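Local coordinates for cephalosporin hydroxylase CMCI (Streptomyces clavuligerus, PDB 2BM8), which probably takes part in cephamycin biosynthesis as a cephalosporin hydroxylase component, built on a Rossmann-like fold related to methyltransferases, at residues B[212-217]-B[228-233]. The protein carries 3 engineered substitutions. Numbering follows the deposited sequence.
Sequences SMDMLY and VLRRVA
Ser212 and Arg230 face each other as a hydrogen-bonded pair of two antiparallel strands, a compact example of how a backbone ladder and side-chain charges share the work at the last strand the chain itself contributes to its sheet. Ser212 N reaches Arg230 O over 3.0 Å, and Arg230 N returns to Ser212 O, each donor in the carbonyl plane of its acceptor. The third rung, Asp214 N to Val228 O at 3.0 Å, comes in tilted from that plane. The tightly packed part is apolar and buried: Val228 sets CG1 against both Asp214 CB and Tyr217 CB, 4.0 Å from each, with Met76 of helix 67-80 also against this valine. On the other face Met213 CB and Leu229 CD2 meet more lightly, at 4.3 Å.

The looser side lies at Val232, beside Ser212 CB, and at Arg230, both partly exposed. The Arg230 chain runs extended from CG to NE, and Asp214, with CG anti to the backbone N (chi1 -175°), brings CG over one guanidinium face, offset toward the rim. The long salt bridge from Asp214 OD2 to Arg230 NH1, 3.7 Å, is one of charge alone, since OD2 lies well out of the guanidinium plane. OD2 also bonds to Tyr182 OH, while OD1 closes an Asx turn with Leu216 N and pairs with Arg34 of the second subunit; Asp35 of that subunit forms a salt bridge with Arg230 NH2 and a hydrogen bond with Ser212 OG. With an alanine at Asp214, Leu216 N would probably lose its Asx-turn acceptor, and Arg230 and Arg34 of the second subunit a shared countercharge. Met213 pairs antiparallel with a strand of that subunit, continuing a Rossmann-like sheet of strand order 3-2-1-4-5-7-6, the hallmark of class I methyltransferases.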
ATOM      1  N   SER B 212      29.224  -3.021 -18.185  1.00 13.26           N
ATOM      2  CA  SER B 212      28.154  -2.042 -18.063  1.00 13.58           C
ATOM      3  C   SER B 212      26.949  -2.737 -17.445  1.00 13.16           C
ATOM      4  O   SER B 212      26.817  -3.947 -17.565  1.00 13.39           O
ATOM      5  CB  SER B 212      27.752  -1.519 -19.447  1.00 13.74           C
ATOM      6  OG  SER B 212      26.868  -2.452 -20.107  1.00 14.98           O
ATOM      7  N   MET B 213      26.082  -1.982 -16.784  1.00 12.65           N
ATOM      8  CA  MET B 213      24.765  -2.493 -16.423  1.00 12.60           C
ATOM      9  C   MET B 213      23.812  -2.251 -17.593  1.00 12.71           C
ATOM     10  O   MET B 213      23.612  -1.109 -18.012  1.00 12.80           O
ATOM     11  CB  MET B 213      24.229  -1.814 -15.171  1.00 12.21           C
ATOM     12  CG  MET B 213      22.877  -2.347 -14.747  1.00 12.12           C
ATOM     13  SD  MET B 213      22.470  -1.962 -13.051  1.00 12.47           S
ATOM     14  CE  MET B 213      22.735  -0.191 -13.038  1.00 12.14           C
ATOM     15  N   ASP B 214      23.226  -3.328 -18.113  1.00 12.67           N
ATOM     16  CA  ASP B 214      22.321  -3.253 -19.245  1.00 12.96           C
ATOM     17  C   ASP B 214      20.932  -2.840 -18.783  1.00 13.24           C
ATOM     18  O   ASP B 214      20.205  -3.626 -18.212  1.00 13.68           O
ATOM     19  CB  ASP B 214      22.257  -4.604 -19.945  1.00 13.09           C
ATOM     20  CG  ASP B 214      21.421  -4.568 -21.206  1.00 13.69           C
ATOM     21  OD1 ASP B 214      20.729  -3.565 -21.449  1.00 15.98           O
ATOM     22  OD2 ASP B 214      21.393  -5.500 -22.022  1.00 14.22           O
ATOM     23  N   MET B 215      20.550  -1.609 -19.081  1.00 13.54           N
ATOM     24  CA  MET B 215      19.343  -1.023 -18.519  1.00 13.34           C
ATOM     25  C   MET B 215      18.052  -1.478 -19.167  1.00 13.72           C
ATOM     26  O   MET B 215      16.986  -1.204 -18.626  1.00 14.08           O
ATOM     27  CB  MET B 215      19.423   0.493 -18.585  1.00 12.87           C
ATOM     28  CG  MET B 215      20.539   1.065 -17.762  1.00 12.23           C
ATOM     29  SD  MET B 215      20.509   0.582 -16.040  1.00 11.08           S
ATOM     30  CE  MET B 215      19.240   1.727 -15.428  1.00 11.15           C
ATOM     31  N   LEU B 216      18.129  -2.154 -20.311  1.00 13.95           N
ATOM     32  CA  LEU B 216      16.941  -2.772 -20.900  1.00 14.30           C
ATOM     33  C   LEU B 216      16.431  -3.949 -20.065  1.00 13.93           C
ATOM     34  O   LEU B 216      15.219  -4.160 -19.954  1.00 14.21           O
ATOM     35  CB  LEU B 216      17.214  -3.242 -22.328  1.00 14.61           C
ATOM     36  CG  LEU B 216      15.972  -3.624 -23.151  1.00 15.08           C
ATOM     37  CD1 LEU B 216      15.021  -2.466 -23.281  1.00 15.40           C
ATOM     38  CD2 LEU B 216      16.373  -4.118 -24.541  1.00 15.86           C
ATOM     39  N   TYR B 217      17.356  -4.702 -19.475  1.00 13.44           N
ATOM     40  CA  TYR B 217      17.011  -5.897 -18.706  1.00 13.07           C
ATOM     41  C   TYR B 217      17.131  -5.732 -17.187  1.00 12.99           C
ATOM     42  O   TYR B 217      16.409  -6.377 -16.443  1.00 13.21           O
ATOM     43  CB  TYR B 217      17.878  -7.058 -19.173  1.00 12.72           C
ATOM     44  CG  TYR B 217      17.707  -7.382 -20.643  1.00 12.77           C
ATOM     45  CD1 TYR B 217      18.797  -7.445 -21.498  1.00 12.07           C
ATOM     46  CD2 TYR B 217      16.442  -7.620 -21.181  1.00 13.94           C
ATOM     47  CE1 TYR B 217      18.636  -7.742 -22.853  1.00 13.36           C
ATOM     48  CE2 TYR B 217      16.270  -7.925 -22.535  1.00 13.57           C
ATOM     49  CZ  TYR B 217      17.368  -7.988 -23.359  1.00 13.48           C
ATOM     50  OH  TYR B 217      17.191  -8.288 -24.691  1.00 12.88           O
ATOM     51  N   VAL B 228      22.369  -7.315 -14.161  1.00 14.66           N
ATOM     52  CA  VAL B 228      22.600  -7.748 -15.531  1.00 14.95           C
ATOM     53  C   VAL B 228      23.735  -6.915 -16.105  1.00 15.90           C
ATOM     54  O   VAL B 228      23.556  -5.732 -16.391  1.00 15.68           O
ATOM     55  CB  VAL B 228      21.327  -7.568 -16.399  1.00 15.01           C
ATOM     56  CG1 VAL B 228      21.581  -8.003 -17.851  1.00 14.75           C
ATOM     57  CG2 VAL B 228      20.156  -8.339 -15.809  1.00 14.40           C
ATOM     58  N   LEU B 229      24.912  -7.522 -16.243  1.00 16.52           N
ATOM     59  CA  LEU B 229      26.077  -6.820 -16.771  1.00 16.87           C
ATOM     60  C   LEU B 229      26.497  -7.397 -18.108  1.00 17.64           C
ATOM     61  O   LEU B 229      26.266  -8.563 -18.374  1.00 17.72           O
ATOM     62  CB  LEU B 229      27.245  -6.923 -15.795  1.00 16.64           C
ATOM     63  CG  LEU B 229      26.901  -6.781 -14.320  1.00 15.74           C
ATOM     64  CD1 LEU B 229      28.159  -6.924 -13.498  1.00 13.97           C
ATOM     65  CD2 LEU B 229      26.220  -5.442 -14.054  1.00 15.48           C
ATOM     66  N   ARG B 230      27.109  -6.586 -18.957  1.00 18.72           N
ATOM     67  CA  ARG B 230      27.731  -7.118 -20.165  1.00 19.51           C
ATOM     68  C   ARG B 230      29.049  -6.437 -20.520  1.00 20.08           C
ATOM     69  O   ARG B 230      29.394  -5.384 -20.007  1.00 19.70           O
ATOM     70  CB  ARG B 230      26.758  -7.087 -21.347  1.00 19.53           C
ATOM     71  CG  ARG B 230      26.176  -5.745 -21.643  1.00 20.44           C
ATOM     72  CD  ARG B 230      25.386  -5.689 -22.945  1.00 22.01           C
ATOM     73  NE  ARG B 230      25.286  -4.315 -23.437  1.00 23.93           N
ATOM     74  CZ  ARG B 230      24.416  -3.902 -24.350  1.00 25.60           C
ATOM     75  NH1 ARG B 230      23.558  -4.749 -24.902  1.00 27.39           N
ATOM     76  NH2 ARG B 230      24.398  -2.633 -24.717  1.00 25.47           N
ATOM     77  N   ARG B 231      29.778  -7.077 -21.415  1.00 21.19           N
ATOM     78  CA  ARG B 231      31.086  -6.623 -21.816  1.00 22.50           C
ATOM     79  C   ARG B 231      30.962  -5.472 -22.819  1.00 23.41           C
ATOM     80  O   ARG B 231      30.419  -5.646 -23.902  1.00 22.94           O
ATOM     81  CB  ARG B 231      31.860  -7.797 -22.429  1.00 22.77           C
ATOM     82  CG  ARG B 231      33.187  -8.053 -21.785  1.00 23.07           C
ATOM     83  CD  ARG B 231      34.070  -6.874 -21.856  1.00 23.47           C
ATOM     84  NE  ARG B 231      35.482  -7.209 -21.827  1.00 24.19           N
ATOM     85  CZ  ARG B 231      36.435  -6.307 -21.956  1.00 23.08           C
ATOM     86  NH1 ARG B 231      36.120  -5.029 -22.119  1.00 23.42           N
ATOM     87  NH2 ARG B 231      37.702  -6.677 -21.914  1.00 23.37           N
ATOM     88  N   VAL B 232      31.449  -4.297 -22.423  1.00 25.01           N
ATOM     89  CA  VAL B 232      31.495  -3.101 -23.285  1.00 26.27           C
ATOM     90  C   VAL B 232      32.681  -3.222 -24.254  1.00 27.15           C
ATOM     91  O   VAL B 232      33.637  -3.976 -23.988  1.00 27.26           O
ATOM     92  CB  VAL B 232      31.620  -1.800 -22.430  1.00 26.31           C
ATOM     93  CG1 VAL B 232      31.804  -0.535 -23.293  1.00 27.55           C
ATOM     94  CG2 VAL B 232      30.413  -1.643 -21.556  1.00 26.30           C
ATOM     95  N   ALA B 233      32.600  -2.495 -25.375  1.00 27.90           N
ATOM     96  CA  ALA B 233      33.646  -2.498 -26.409  1.00 28.61           C
ATOM     97  C   ALA B 233      35.076  -2.307 -25.860  1.00 28.97           C
ATOM     98  O   ALA B 233      35.313  -1.459 -24.986  1.00 28.85           O
ATOM     99  CB  ALA B 233      33.335  -1.423 -27.491  1.00 28.72           C
TER